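Local atomic coordinates of 2,3-dihydroxybenzoate-AMP ligase (Bacillus subtilis, PDB entry 1MDB), a protein that belongs to the AMP-binding (ANL) enzyme family, built of a large N-terminal part and a small C-terminal domain, and holds adenosine monophosphate in this crystal structure. Residues A43-N48 and G250-L255; T49-R54 and I85-E90; T224-A229 and P241-V246. One frame throughout, in Å; residues are numbered along the deposited sequence.

In the fold
All three contacts belong to one mixed sheet, whose edge runs in the order 49-52, 42-46, 252-255, 225-228. Interaction 1 pairs the two middle strands of these four; interactions 2 and 3 set helix 86-98 against strand 49-52 and helix 242-248 against strand 225-228. Interaction 1 is the link, its centre about 8 Å from that of interaction 2 and about 9 Å from that of interaction 3. Tyr53 OH of interaction 2 meets Gly251 O of interaction 1 at 2.7 Å, a probable hydrogen bond. Interactions 2 and 3, centres about 13 Å apart, touch where Phe89 packs on Val243. In interaction 3, Gly242 lies about 9 Å from the bound 2,3-dihydroxy-benzoic acid and about 12 Å from adenosine monophosphate.

Interaction 1 (A43-N48 and G250-L255); sequences AITCGN and GGRVVL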
ATOM      1  N   ALA A  43      -2.220   4.940  22.016  1.00 35.81           N
ATOM      2  CA  ALA A  43      -2.072   5.186  20.581  1.00 33.18           C
ATOM      3  C   ALA A  43      -1.749   3.904  19.838  1.00 32.36           C
ATOM      4  O   ALA A  43      -2.211   3.689  18.714  1.00 32.10           O
ATOM      5  CB  ALA A  43      -0.962   6.209  20.333  1.00 31.86           C
ATOM      6  N   ILE A  44      -0.962   3.052  20.481  1.00 30.39           N
ATOM      7  CA  ILE A  44      -0.538   1.805  19.875  1.00 31.12           C
ATOM      8  C   ILE A  44      -0.657   0.614  20.810  1.00 30.14           C
ATOM      9  O   ILE A  44      -0.279   0.688  21.979  1.00 31.53           O
ATOM     10  CB  ILE A  44       0.929   1.905  19.441  1.00 31.63           C
ATOM     11  CG1 ILE A  44       1.106   3.091  18.495  1.00 32.63           C
ATOM     12  CG2 ILE A  44       1.379   0.598  18.823  1.00 30.42           C
ATOM     13  CD1 ILE A  44       2.547   3.524  18.350  1.00 37.47           C
ATOM     14  N   THR A  45      -1.172  -0.486  20.281  1.00 29.11           N
ATOM     15  CA  THR A  45      -1.315  -1.714  21.040  1.00 30.39           C
ATOM     16  C   THR A  45      -0.621  -2.835  20.288  1.00 32.30           C
ATOM     17  O   THR A  45      -0.795  -2.982  19.078  1.00 32.18           O
ATOM     18  CB  THR A  45      -2.786  -2.083  21.231  1.00 30.30           C
ATOM     19  OG1 THR A  45      -3.402  -1.121  22.089  1.00 27.57           O
ATOM     20  CG2 THR A  45      -2.913  -3.472  21.833  1.00 31.07           C
ATOM     21  N   CYS A  46       0.164  -3.628  21.005  1.00 32.56           N
ATOM     22  CA  CYS A  46       0.887  -4.731  20.392  1.00 36.15           C
ATOM     23  C   CYS A  46       1.001  -5.855  21.415  1.00 38.26           C
ATOM     24  O   CYS A  46       1.778  -5.764  22.371  1.00 38.02           O
ATOM     25  CB  CYS A  46       2.277  -4.265  19.955  1.00 34.80           C
ATOM     26  SG  CYS A  46       3.161  -5.467  18.974  1.00 40.03           S
ATOM     27  N   GLY A  47       0.226  -6.918  21.215  1.00 39.64           N
ATOM     28  CA  GLY A  47       0.243  -8.008  22.171  1.00 41.41           C
ATOM     29  C   GLY A  47      -0.299  -7.433  23.468  1.00 44.10           C
ATOM     30  O   GLY A  47      -1.372  -6.821  23.478  1.00 42.80           O
ATOM     31  N   ASN A  48       0.448  -7.592  24.556  1.00 45.90           N
ATOM     32  CA  ASN A  48       0.021  -7.074  25.856  1.00 48.56           C
ATOM     33  C   ASN A  48       0.569  -5.684  26.168  1.00 48.56           C
ATOM     34  O   ASN A  48       0.249  -5.114  27.207  1.00 49.65           O
ATOM     35  CB  ASN A  48       0.434  -8.042  26.971  1.00 50.81           C
ATOM     36  CG  ASN A  48      -0.502  -9.234  27.086  1.00 54.22           C
ATOM     37  OD1 ASN A  48      -0.144 -10.269  27.656  1.00 55.46           O
ATOM     38  ND2 ASN A  48      -1.714  -9.088  26.560  1.00 54.63           N
ATOM     39  N   GLY A 250      -6.536  10.715  16.569  1.00 34.64           N
ATOM     40  CA  GLY A 250      -6.542  10.409  17.987  1.00 33.21           C
ATOM     41  C   GLY A 250      -7.094   9.043  18.328  1.00 33.71           C
ATOM     42  O   GLY A 250      -7.459   8.787  19.474  1.00 34.87           O
ATOM     43  N   GLY A 251      -7.160   8.157  17.340  1.00 32.78           N
ATOM     44  CA  GLY A 251      -7.666   6.818  17.589  1.00 28.98           C
ATOM     45  C   GLY A 251      -6.603   5.898  18.148  1.00 29.14           C
ATOM     46  O   GLY A 251      -5.587   6.356  18.675  1.00 31.05           O
ATOM     47  N   ARG A 252      -6.822   4.593  18.026  1.00 28.07           N
ATOM     48  CA  ARG A 252      -5.879   3.614  18.548  1.00 28.04           C
ATOM     49  C   ARG A 252      -5.564   2.541  17.521  1.00 28.19           C
ATOM     50  O   ARG A 252      -6.460   2.002  16.888  1.00 28.87           O
ATOM     51  CB  ARG A 252      -6.444   2.967  19.819  1.00 29.35           C
ATOM     52  CG  ARG A 252      -5.631   1.803  20.353  1.00 30.49           C
ATOM     53  CD  ARG A 252      -6.074   1.435  21.771  1.00 33.94           C
ATOM     54  NE  ARG A 252      -7.397   0.814  21.823  1.00 33.66           N
ATOM     55  CZ  ARG A 252      -7.591  -0.501  21.859  1.00 35.06           C
ATOM     56  NH1 ARG A 252      -6.550  -1.314  21.852  1.00 34.94           N
ATOM     57  NH2 ARG A 252      -8.816  -1.006  21.901  1.00 34.69           N
ATOM     58  N   VAL A 253      -4.279   2.226  17.382  1.00 26.19           N
ATOM     59  CA  VAL A 253      -3.815   1.232  16.430  1.00 25.77           C
ATOM     60  C   VAL A 253      -3.468  -0.091  17.113  1.00 27.19           C
ATOM     61  O   VAL A 253      -2.786  -0.107  18.143  1.00 29.17           O
ATOM     62  CB  VAL A 253      -2.531   1.734  15.691  1.00 26.02           C
ATOM     63  CG1 VAL A 253      -1.930   0.614  14.869  1.00 23.89           C
ATOM     64  CG2 VAL A 253      -2.856   2.935  14.809  1.00 22.99           C
ATOM     65  N   VAL A 254      -3.924  -1.196  16.536  1.00 25.00           N
ATOM     66  CA  VAL A 254      -3.606  -2.513  17.072  1.00 24.35           C
ATOM     67  C   VAL A 254      -2.713  -3.191  16.051  1.00 25.35           C
ATOM     68  O   VAL A 254      -3.055  -3.254  14.869  1.00 23.91           O
ATOM     69  CB  VAL A 254      -4.854  -3.390  17.258  1.00 22.17           C
ATOM     70  CG1 VAL A 254      -4.447  -4.723  17.835  1.00 21.84           C
ATOM     71  CG2 VAL A 254      -5.870  -2.686  18.136  1.00 22.27           C
ATOM     72  N   LEU A 255      -1.585  -3.727  16.498  1.00 25.77           N
ATOM     73  CA  LEU A 255      -0.659  -4.370  15.578  1.00 27.15           C
ATOM     74  C   LEU A 255      -0.793  -5.884  15.516  1.00 28.96           C
ATOM     75  O   LEU A 255      -0.614  -6.576  16.515  1.00 29.52           O
ATOM     76  CB  LEU A 255       0.776  -3.991  15.951  1.00 26.55           C
ATOM     77  CG  LEU A 255       1.005  -2.478  16.062  1.00 23.72           C
ATOM     78  CD1 LEU A 255       2.392  -2.196  16.621  1.00 22.06           C
ATOM     79  CD2 LEU A 255       0.830  -1.840  14.697  1.00 23.47           C
TER
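Leu255 reaches across the strand pair with its CD1 methyl, which packs on Ile44 CG2 at 3.7 Å and on Cys46 CB at 3.9 Å. On the other face of the sheet the contact is polar: Arg252 NH1 donates to Thr45 OG1 over 3.2 Å, and the hydroxyl lies almost in the guanidinium plane, at its edge. The arginine chain is extended up to CD and turns at chi3 (70°), which brings NH1 back alongside the threonine. NH1 is also in a salt bridge with Glu271, and OG1 is hydrogen-bonded to His50 ND1, so NH1 meets both the hydroxyl and a carboxylate. Beneath these side chains runs a parallel ladder: Val253 N to Ala43 O (2.9 Å), Thr45 N to Val253 O (2.7 Å) and Leu255 N to Thr45 O (2.8 Å). The two strands cross at -21°, the twist of a regular sheet. On its other edge strand 42-46 carries a classic beta bulge, where Ala43 and Ile44 both face Trp51. Ile44 and Val253 point to the face covered by helices 86-98 and 242-248, whereas Val254 packs beneath helix 261-271 and against strand 225-228.

Interaction 2 (T49-R54 and I85-E90); sequences THWSYR and IKEFFE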
ATOM      1  N   THR A  49       1.383  -5.136  25.270  1.00 47.75           N
ATOM      2  CA  THR A  49       1.965  -3.813  25.479  1.00 47.53           C
ATOM      3  C   THR A  49       1.109  -2.707  24.874  1.00 47.77           C
ATOM      4  O   THR A  49       0.348  -2.941  23.937  1.00 47.97           O
ATOM      5  CB  THR A  49       3.375  -3.723  24.874  1.00 48.83           C
ATOM      6  OG1 THR A  49       3.289  -3.725  23.440  1.00 49.46           O
ATOM      7  CG2 THR A  49       4.211  -4.907  25.322  1.00 48.42           C
ATOM      8  N   HIS A  50       1.246  -1.502  25.421  1.00 47.26           N
ATOM      9  CA  HIS A  50       0.496  -0.335  24.967  1.00 46.89           C
ATOM     10  C   HIS A  50       1.399   0.896  25.065  1.00 46.52           C
ATOM     11  O   HIS A  50       2.314   0.932  25.889  1.00 46.90           O
ATOM     12  CB  HIS A  50      -0.733  -0.119  25.857  1.00 50.94           C
ATOM     13  CG  HIS A  50      -1.639  -1.310  25.951  1.00 54.00           C
ATOM     14  ND1 HIS A  50      -2.516  -1.663  24.946  1.00 55.24           N
ATOM     15  CD2 HIS A  50      -1.804  -2.229  26.932  1.00 54.77           C
ATOM     16  CE1 HIS A  50      -3.182  -2.747  25.305  1.00 55.32           C
ATOM     17  NE2 HIS A  50      -2.768  -3.111  26.505  1.00 54.91           N
ATOM     18  N   TRP A  51       1.146   1.896  24.224  1.00 43.90           N
ATOM     19  CA  TRP A  51       1.919   3.138  24.228  1.00 40.56           C
ATOM     20  C   TRP A  51       0.960   4.309  24.127  1.00 40.29           C
ATOM     21  O   TRP A  51       0.170   4.396  23.186  1.00 41.54           O
ATOM     22  CB  TRP A  51       2.890   3.207  23.036  1.00 38.20           C
ATOM     23  CG  TRP A  51       4.225   2.565  23.246  1.00 35.51           C
ATOM     24  CD1 TRP A  51       4.609   1.802  24.307  1.00 33.87           C
ATOM     25  CD2 TRP A  51       5.342   2.591  22.343  1.00 33.95           C
ATOM     26  NE1 TRP A  51       5.889   1.345  24.123  1.00 35.92           N
ATOM     27  CE2 TRP A  51       6.365   1.815  22.926  1.00 34.29           C
ATOM     28  CE3 TRP A  51       5.574   3.192  21.096  1.00 33.16           C
ATOM     29  CZ2 TRP A  51       7.608   1.618  22.305  1.00 34.21           C
ATOM     30  CZ3 TRP A  51       6.807   2.997  20.477  1.00 29.07           C
ATOM     31  CH2 TRP A  51       7.808   2.215  21.085  1.00 32.61           C
ATOM     32  N   SER A  52       1.025   5.209  25.098  1.00 38.11           N
ATOM     33  CA  SER A  52       0.172   6.384  25.092  1.00 36.65           C
ATOM     34  C   SER A  52       0.769   7.378  24.112  1.00 35.21           C
ATOM     35  O   SER A  52       1.923   7.241  23.717  1.00 32.45           O
ATOM     36  CB  SER A  52       0.147   7.018  26.480  1.00 39.40           C
ATOM     37  OG  SER A  52       1.461   7.383  26.868  1.00 38.83           O
ATOM     38  N   TYR A  53      -0.013   8.383  23.738  1.00 35.04           N
ATOM     39  CA  TYR A  53       0.454   9.404  22.817  1.00 36.82           C
ATOM     40  C   TYR A  53       1.634  10.164  23.408  1.00 39.88           C
ATOM     41  O   TYR A  53       2.579  10.507  22.694  1.00 39.40           O
ATOM     42  CB  TYR A  53      -0.674  10.382  22.478  1.00 34.76           C
ATOM     43  CG  TYR A  53      -1.611   9.906  21.380  1.00 33.93           C
ATOM     44  CD1 TYR A  53      -2.624   8.989  21.644  1.00 32.94           C
ATOM     45  CD2 TYR A  53      -1.473  10.373  20.070  1.00 35.10           C
ATOM     46  CE1 TYR A  53      -3.483   8.544  20.630  1.00 34.31           C
ATOM     47  CE2 TYR A  53      -2.327   9.934  19.045  1.00 35.49           C
ATOM     48  CZ  TYR A  53      -3.325   9.022  19.334  1.00 35.48           C
ATOM     49  OH  TYR A  53      -4.150   8.568  18.329  1.00 36.14           O
ATOM     50  N   ARG A  54       1.581  10.424  24.714  1.00 41.22           N
ATOM     51  CA  ARG A  54       2.665  11.145  25.389  1.00 42.07           C
ATOM     52  C   ARG A  54       3.917  10.276  25.338  1.00 40.14           C
ATOM     53  O   ARG A  54       5.023  10.755  25.084  1.00 38.57           O
ATOM     54  CB  ARG A  54       2.296  11.419  26.849  1.00 45.58           C
ATOM     55  CG  ARG A  54       3.119  12.524  27.506  1.00 52.18           C
ATOM     56  CD  ARG A  54       2.524  13.906  27.229  1.00 55.67           C
ATOM     57  NE  ARG A  54       1.161  14.010  27.753  1.00 60.86           N
ATOM     58  CZ  ARG A  54       0.413  15.109  27.703  1.00 61.55           C
ATOM     59  NH1 ARG A  54       0.891  16.216  27.147  1.00 62.73           N
ATOM     60  NH2 ARG A  54      -0.815  15.103  28.207  1.00 61.59           N
ATOM     61  N   ILE A  85       5.532  -3.504  14.458  1.00 26.00           N
ATOM     62  CA  ILE A  85       5.876  -3.420  15.879  1.00 25.92           C
ATOM     63  C   ILE A  85       5.884  -1.958  16.317  1.00 27.13           C
ATOM     64  O   ILE A  85       5.917  -1.054  15.482  1.00 25.70           O
ATOM     65  CB  ILE A  85       7.250  -4.077  16.172  1.00 24.57           C
ATOM     66  CG1 ILE A  85       8.318  -3.519  15.233  1.00 25.55           C
ATOM     67  CG2 ILE A  85       7.151  -5.583  15.986  1.00 26.41           C
ATOM     68  CD1 ILE A  85       9.691  -4.165  15.403  1.00 24.91           C
ATOM     69  N   LYS A  86       5.837  -1.739  17.629  1.00 28.90           N
ATOM     70  CA  LYS A  86       5.805  -0.399  18.199  1.00 31.62           C
ATOM     71  C   LYS A  86       6.994   0.462  17.789  1.00 30.83           C
ATOM     72  O   LYS A  86       6.848   1.652  17.545  1.00 31.14           O
ATOM     73  CB  LYS A  86       5.756  -0.479  19.729  1.00 33.46           C
ATOM     74  CG  LYS A  86       4.523  -1.172  20.289  1.00 34.87           C
ATOM     75  CD  LYS A  86       4.362  -0.901  21.787  1.00 33.86           C
ATOM     76  CE  LYS A  86       5.560  -1.393  22.591  1.00 32.05           C
ATOM     77  NZ  LYS A  86       5.748  -2.850  22.446  1.00 30.60           N
ATOM     78  N   GLU A  87       8.171  -0.146  17.725  1.00 31.53           N
ATOM     79  CA  GLU A  87       9.385   0.571  17.360  1.00 30.97           C
ATOM     80  C   GLU A  87       9.229   1.402  16.089  1.00 28.40           C
ATOM     81  O   GLU A  87       9.711   2.532  16.018  1.00 29.20           O
ATOM     82  CB  GLU A  87      10.542  -0.415  17.203  1.00 33.23           C
ATOM     83  CG  GLU A  87      11.071  -0.976  18.508  1.00 38.16           C
ATOM     84  CD  GLU A  87      10.028  -1.748  19.303  1.00 43.48           C
ATOM     85  OE1 GLU A  87       9.257  -2.529  18.703  1.00 43.96           O
ATOM     86  OE2 GLU A  87       9.992  -1.585  20.541  1.00 46.47           O
ATOM     87  N   PHE A  88       8.549   0.852  15.087  1.00 27.59           N
ATOM     88  CA  PHE A  88       8.334   1.574  13.835  1.00 23.66           C
ATOM     89  C   PHE A  88       7.958   3.022  14.108  1.00 23.18           C
ATOM     90  O   PHE A  88       8.540   3.949  13.545  1.00 22.06           O
ATOM     91  CB  PHE A  88       7.212   0.907  13.036  1.00 24.40           C
ATOM     92  CG  PHE A  88       6.869   1.608  11.748  1.00 22.25           C
ATOM     93  CD1 PHE A  88       7.630   1.398  10.599  1.00 24.45           C
ATOM     94  CD2 PHE A  88       5.755   2.442  11.672  1.00 24.12           C
ATOM     95  CE1 PHE A  88       7.279   2.008   9.382  1.00 23.14           C
ATOM     96  CE2 PHE A  88       5.390   3.060  10.465  1.00 20.79           C
ATOM     97  CZ  PHE A  88       6.152   2.839   9.318  1.00 22.31           C
ATOM     98  N   PHE A  89       6.981   3.212  14.990  1.00 24.73           N
ATOM     99  CA  PHE A  89       6.491   4.547  15.304  1.00 24.33           C
ATOM    100  C   PHE A  89       7.466   5.503  15.981  1.00 25.26           C
ATOM    101  O   PHE A  89       7.505   6.688  15.641  1.00 27.05           O
ATOM    102  CB  PHE A  89       5.194   4.448  16.118  1.00 26.14           C
ATOM    103  CG  PHE A  89       4.070   3.805  15.364  1.00 24.94           C
ATOM    104  CD1 PHE A  89       3.817   2.445  15.494  1.00 25.81           C
ATOM    105  CD2 PHE A  89       3.293   4.554  14.485  1.00 24.35           C
ATOM    106  CE1 PHE A  89       2.799   1.834  14.757  1.00 24.40           C
ATOM    107  CE2 PHE A  89       2.276   3.960  13.743  1.00 23.79           C
ATOM    108  CZ  PHE A  89       2.028   2.596  13.878  1.00 24.53           C
ATOM    109  N   GLU A  90       8.238   5.018  16.943  1.00 24.87           N
ATOM    110  CA  GLU A  90       9.183   5.903  17.595  1.00 24.60           C
ATOM    111  C   GLU A  90      10.314   6.178  16.606  1.00 25.36           C
ATOM    112  O   GLU A  90      10.897   7.263  16.592  1.00 24.84           O
ATOM    113  CB  GLU A  90       9.727   5.281  18.892  1.00 25.39           C
ATOM    114  CG  GLU A  90      10.671   4.095  18.740  1.00 26.15           C
ATOM    115  CD  GLU A  90      11.183   3.606  20.096  1.00 27.23           C
ATOM    116  OE1 GLU A  90      11.194   4.411  21.050  1.00 28.01           O
ATOM    117  OE2 GLU A  90      11.587   2.432  20.206  1.00 24.32           O
TER
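Turns at chi3 (-60°) and chi4 fold the Lys86 chain back over the indole of Trp51, while Thr49 holds OG1 between its backbone N and carbonyl carbon (chi1 71°), turned to the ammonium. Lys86 NZ donates to that hydroxyl over 2.8 Å, and Thr49 OG1 is also hydrogen-bonded to Cys46 O, so the oxygen joins the lysine to the hairpin turn. The methylenes lie over the indole: CD stands 3.5 Å from the centroid of the five-membered ring, only 5° off its normal, a CH-pi contact over the face, and CE follows at 3.2 Å from NE1. Lys86 CB lies 3.6 Å from Trp51 CH2, carrying the contact on to the six-membered ring. Strand 49-52, the edge strand of the large sheet and second arm of the hairpin begun by 42-46, thus lays its tryptophan against the first turn of helix 86-98, with the two segments running in nearly the same direction. One turn further along the helix, Glu90 brings its carboxylate carbon CD within 3.8 Å of Trp51 CH2, approaching obliquely. Glu90 OE1 is bound by His170 NE2 and, in a salt bridge, by Arg59 of helix 53-70, whose side chain also touches the tryptophan.

Interaction 3 (T224-A229 and P241-V246); sequences TVYLAA and PGVLGV
Tyr226 and Val246 bury the largest areas here, with Val243 next, and the three join a strand to the helix packed over it. Strand 225-228 leads through helices 235-239 and 242-248 into strand 252-255, its parallel neighbour in the sheet, so the contact lies inside a beta-alpha-beta crossover of the AMP-binding fold. As expected there, the helix runs nearly antiparallel to the strand, at 160° between their directions, with the short axes 9.1 Å apart. Val246 pushes its CG2 methyl against the root of the tyrosine, 3.4 Å from Tyr226 CB and 3.7 Å from CG, a close apolar fit. Its other branch, CG1, points back along the strand and meets the Thr224 methyl CG2 at 4.2 Å; the threonine hydroxyl is engaged separately, by Asp221 N. With its CG anti to the backbone N (chi1 175°), the tyrosine ring extends from Val246 toward Gly242. Val243, about one turn earlier, sets its CG1 against Ala228 CB at 3.9 Å and, more loosely, against Tyr226 CE2. Both valines also pack on Val253 of the next strand, while Tyr226 lies against Ile275 and Ala277 of strand 275-278, the neighbour of 225-228 on its other side. At the far end of the ring Gly242, with positive phi (68°), brings only backbone: its carbonyl carbon sits 4.2 Å above one face, toward the rim. It follows Pro241, which is preceded by a cis peptide bond, and Ser240, a residue of the 2,3-dihydroxy-benzoic acid pocket. The phenol is tied to the Gly242 backbone by a single water, 3.0 Å from Tyr226 OH and accepting a hydrogen bond from Gly242 N at 3.3 Å.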
ATOM      1  N   THR A 224     -11.972   5.141  17.038  1.00 34.07           N
ATOM      2  CA  THR A 224     -11.414   4.253  16.035  1.00 31.27           C
ATOM      3  C   THR A 224     -10.385   3.290  16.614  1.00 30.43           C
ATOM      4  O   THR A 224      -9.468   3.696  17.322  1.00 30.05           O
ATOM      5  CB  THR A 224     -10.723   5.057  14.913  1.00 32.36           C
ATOM      6  OG1 THR A 224     -11.697   5.856  14.228  1.00 33.44           O
ATOM      7  CG2 THR A 224     -10.033   4.111  13.926  1.00 30.26           C
ATOM      8  N   VAL A 225     -10.566   2.004  16.335  1.00 29.69           N
ATOM      9  CA  VAL A 225      -9.609   0.989  16.750  1.00 30.02           C
ATOM     10  C   VAL A 225      -9.241   0.314  15.426  1.00 29.97           C
ATOM     11  O   VAL A 225      -9.981  -0.525  14.911  1.00 29.90           O
ATOM     12  CB  VAL A 225     -10.214  -0.063  17.703  1.00 30.71           C
ATOM     13  CG1 VAL A 225      -9.114  -0.984  18.192  1.00 29.60           C
ATOM     14  CG2 VAL A 225     -10.895   0.615  18.892  1.00 31.90           C
ATOM     15  N   TYR A 226      -8.109   0.712  14.863  1.00 29.64           N
ATOM     16  CA  TYR A 226      -7.662   0.177  13.585  1.00 26.23           C
ATOM     17  C   TYR A 226      -6.647  -0.937  13.767  1.00 26.39           C
ATOM     18  O   TYR A 226      -5.653  -0.778  14.482  1.00 24.89           O
ATOM     19  CB  TYR A 226      -7.049   1.305  12.753  1.00 26.31           C
ATOM     20  CG  TYR A 226      -6.438   0.881  11.432  1.00 26.44           C
ATOM     21  CD1 TYR A 226      -7.093   1.123  10.222  1.00 25.64           C
ATOM     22  CD2 TYR A 226      -5.178   0.271  11.390  1.00 25.43           C
ATOM     23  CE1 TYR A 226      -6.500   0.771   8.996  1.00 26.46           C
ATOM     24  CE2 TYR A 226      -4.586  -0.086  10.179  1.00 24.82           C
ATOM     25  CZ  TYR A 226      -5.246   0.168   8.988  1.00 26.83           C
ATOM     26  OH  TYR A 226      -4.643  -0.178   7.796  1.00 27.41           O
ATOM     27  N   LEU A 227      -6.910  -2.071  13.124  1.00 23.79           N
ATOM     28  CA  LEU A 227      -6.000  -3.207  13.176  1.00 24.79           C
ATOM     29  C   LEU A 227      -5.063  -3.139  11.969  1.00 27.16           C
ATOM     30  O   LEU A 227      -5.522  -3.106  10.810  1.00 25.93           O
ATOM     31  CB  LEU A 227      -6.771  -4.521  13.102  1.00 24.86           C
ATOM     32  CG  LEU A 227      -5.898  -5.775  13.035  1.00 27.03           C
ATOM     33  CD1 LEU A 227      -5.195  -5.971  14.379  1.00 25.98           C
ATOM     34  CD2 LEU A 227      -6.763  -6.992  12.694  1.00 23.17           C
ATOM     35  N   ALA A 228      -3.760  -3.109  12.230  1.00 24.15           N
ATOM     36  CA  ALA A 228      -2.779  -3.089  11.149  1.00 25.10           C
ATOM     37  C   ALA A 228      -2.506  -4.551  10.812  1.00 25.93           C
ATOM     38  O   ALA A 228      -1.715  -5.201  11.488  1.00 24.00           O
ATOM     39  CB  ALA A 228      -1.504  -2.412  11.613  1.00 23.74           C
ATOM     40  N   ALA A 229      -3.177  -5.066   9.783  1.00 26.52           N
ATOM     41  CA  ALA A 229      -3.021  -6.460   9.367  1.00 26.96           C
ATOM     42  C   ALA A 229      -2.033  -6.639   8.213  1.00 27.89           C
ATOM     43  O   ALA A 229      -1.436  -7.703   8.053  1.00 26.67           O
ATOM     44  CB  ALA A 229      -4.369  -7.041   8.976  1.00 27.53           C
ATOM     45  N   PRO A 241      -6.836   5.076   5.523  1.00 27.20           N
ATOM     46  CA  PRO A 241      -6.233   6.137   6.340  1.00 26.23           C
ATOM     47  C   PRO A 241      -4.959   5.643   7.033  1.00 26.03           C
ATOM     48  O   PRO A 241      -4.092   6.434   7.407  1.00 27.28           O
ATOM     49  CB  PRO A 241      -7.350   6.475   7.330  1.00 26.99           C
ATOM     50  CG  PRO A 241      -8.027   5.149   7.521  1.00 25.22           C
ATOM     51  CD  PRO A 241      -8.119   4.638   6.109  1.00 26.08           C
ATOM     52  N   GLY A 242      -4.866   4.330   7.210  1.00 24.04           N
ATOM     53  CA  GLY A 242      -3.687   3.735   7.815  1.00 26.83           C
ATOM     54  C   GLY A 242      -3.413   4.010   9.286  1.00 26.85           C
ATOM     55  O   GLY A 242      -4.232   4.602   9.999  1.00 27.66           O
ATOM     56  N   VAL A 243      -2.247   3.567   9.742  1.00 27.43           N
ATOM     57  CA  VAL A 243      -1.846   3.755  11.132  1.00 26.87           C
ATOM     58  C   VAL A 243      -1.612   5.243  11.417  1.00 28.88           C
ATOM     59  O   VAL A 243      -1.937   5.740  12.504  1.00 30.24           O
ATOM     60  CB  VAL A 243      -0.570   2.930  11.458  1.00 26.38           C
ATOM     61  CG1 VAL A 243      -0.877   1.433  11.344  1.00 26.55           C
ATOM     62  CG2 VAL A 243       0.563   3.286  10.493  1.00 25.76           C
ATOM     63  N   LEU A 244      -1.067   5.958  10.439  1.00 27.28           N
ATOM     64  CA  LEU A 244      -0.808   7.381  10.605  1.00 28.26           C
ATOM     65  C   LEU A 244      -2.101   8.191  10.574  1.00 29.92           C
ATOM     66  O   LEU A 244      -2.218   9.213  11.252  1.00 30.73           O
ATOM     67  CB  LEU A 244       0.163   7.883   9.524  1.00 26.46           C
ATOM     68  CG  LEU A 244       1.547   7.208   9.554  1.00 24.97           C
ATOM     69  CD1 LEU A 244       2.478   7.961   8.624  1.00 24.96           C
ATOM     70  CD2 LEU A 244       2.126   7.205  10.992  1.00 24.43           C
ATOM     71  N   GLY A 245      -3.070   7.752   9.776  1.00 31.42           N
ATOM     72  CA  GLY A 245      -4.336   8.465   9.735  1.00 31.09           C
ATOM     73  C   GLY A 245      -5.023   8.318  11.087  1.00 29.06           C
ATOM     74  O   GLY A 245      -5.607   9.266  11.609  1.00 28.91           O
ATOM     75  N   VAL A 246      -4.929   7.121  11.657  1.00 28.12           N
ATOM     76  CA  VAL A 246      -5.534   6.826  12.954  1.00 29.09           C
ATOM     77  C   VAL A 246      -4.911   7.661  14.081  1.00 30.18           C
ATOM     78  O   VAL A 246      -5.602   8.049  15.022  1.00 31.06           O
ATOM     79  CB  VAL A 246      -5.420   5.303  13.282  1.00 28.65           C
ATOM     80  CG1 VAL A 246      -6.010   4.996  14.661  1.00 27.25           C
ATOM     81  CG2 VAL A 246      -6.163   4.497  12.221  1.00 28.67           C
TER
HETATM   82  O   HOH W   1      -5.899   1.560   5.756  1.00 27.95           O